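Local coordinates for DUF2020 domain-containing protein (Corynebacterium diphtheriae, PDB 3V7B), which is of unknown function but belongs to the DUF2020 family, within the Mog1p/PsbP clan, and folds as an antiparallel sheet flanked by helices, at residues Q132-S135 and L136-E139. Sequence-based numbering, arbitrary orientation.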
# COMPACT_ATOMS: atom_id res chain seq x y z
N GLN A 132 -0.22 -12.46 0.66
CA GLN A 132 -0.81 -13.40 1.62
C GLN A 132 -2.33 -13.39 1.56
O GLN A 132 -2.92 -12.46 1.06
CB GLN A 132 -0.35 -13.00 3.04
CG GLN A 132 1.15 -12.96 3.15
CD GLN A 132 1.79 -14.33 3.08
OE1 GLN A 132 1.36 -15.25 3.75
NE2 GLN A 132 2.84 -14.47 2.28
N GLN A 133 -2.94 -14.42 2.11
CA GLN A 133 -4.37 -14.57 1.99
C GLN A 133 -5.15 -13.82 3.04
O GLN A 133 -6.35 -13.62 2.87
CB GLN A 133 -4.73 -16.03 2.07
CG GLN A 133 -4.07 -16.81 0.96
CD GLN A 133 -4.75 -18.15 0.77
OE1 GLN A 133 -5.98 -18.25 0.84
NE2 GLN A 133 -3.95 -19.19 0.52
N GLN A 134 -4.45 -13.35 4.07
CA GLN A 134 -5.09 -12.67 5.23
C GLN A 134 -5.09 -11.19 5.10
O GLN A 134 -4.03 -10.63 5.22
CB GLN A 134 -4.34 -13.00 6.50
CG GLN A 134 -4.24 -14.49 6.78
CD GLN A 134 -3.20 -15.26 5.92
OE1 GLN A 134 -2.14 -14.75 5.54
NE2 GLN A 134 -3.54 -16.53 5.60
N SER A 135 -6.26 -10.58 4.97
CA SER A 135 -6.36 -9.13 4.75
C SER A 135 -5.92 -8.38 6.05
O SER A 135 -5.55 -7.20 6.00
CB SER A 135 -7.79 -8.73 4.35
OG SER A 135 -8.71 -9.05 5.37
N LEU A 136 -5.97 -9.08 7.20
CA LEU A 136 -5.46 -8.50 8.42
C LEU A 136 -4.01 -8.07 8.24
O LEU A 136 -3.63 -7.08 8.77
CB LEU A 136 -5.59 -9.45 9.64
CG LEU A 136 -5.15 -8.89 11.03
CD1 LEU A 136 -5.73 -7.51 11.37
CD2 LEU A 136 -5.40 -9.92 12.16
N LYS A 137 -3.20 -8.79 7.47
CA LYS A 137 -1.80 -8.41 7.29
C LYS A 137 -1.63 -7.04 6.60
O LYS A 137 -0.86 -6.18 7.05
CB LYS A 137 -1.04 -9.53 6.57
CG LYS A 137 -0.85 -10.73 7.49
CD LYS A 137 -0.32 -11.93 6.71
CE LYS A 137 -0.08 -13.15 7.59
NZ LYS A 137 0.73 -14.22 6.86
N ALA A 138 -2.40 -6.85 5.56
CA ALA A 138 -2.48 -5.63 4.78
C ALA A 138 -3.04 -4.51 5.65
O ALA A 138 -2.55 -3.34 5.63
CB ALA A 138 -3.36 -5.85 3.54
N GLU A 139 -4.03 -4.83 6.45
CA GLU A 139 -4.63 -3.84 7.36
C GLU A 139 -3.62 -3.33 8.39
O GLU A 139 -3.54 -2.17 8.64
CB GLU A 139 -5.82 -4.45 8.06
CG GLU A 139 -6.44 -3.55 9.09
CD GLU A 139 -7.74 -4.14 9.64
OE1 GLU A 139 -8.43 -4.88 8.90
OE2 GLU A 139 -8.04 -3.84 10.79
O HOH W 1 -8.75 -7.36 7.66
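Gln134 and Lys137 meet at the first turn of the C-terminal helix 135-149, which follows the loop after strand 124-130 of the antiparallel sheet. Two backbone bonds close this turn. Lys137 N reaches Gln134 O over 3.0 Å, the donor standing 48° above the carbonyl plane, whereas Glu139 N meets Ser135 O at 2.9 Å almost head-on, with a C=O...N angle of 161°, the regular i to i+4 bond of an alpha helix.

Among the side chains, Lys137 runs back from the helix toward the loop. Its chain is stretched beyond CG (chi3 179°) and lies alongside that of Gln134, pointing the same way, while Lys137 CD packs on Gln132 CB at 3.8 Å. Lys137 NZ turns one side to two amide oxygens, with weak hydrogen bonds to Gln134 OE1 (3.2 Å) and Gln132 OE1 (3.3 Å). Its stronger partner is the carbonyl oxygen of Asn40, so the lysine ties the helix start to the end of helix 33-40.

On another side of the turn, Glu139 forms a salt bridge with Arg108 through OE1. A water donates to Glu139 OE1 at 2.8 Å and is also hydrogen-bonded to Ser135 OG at 2.8 Å.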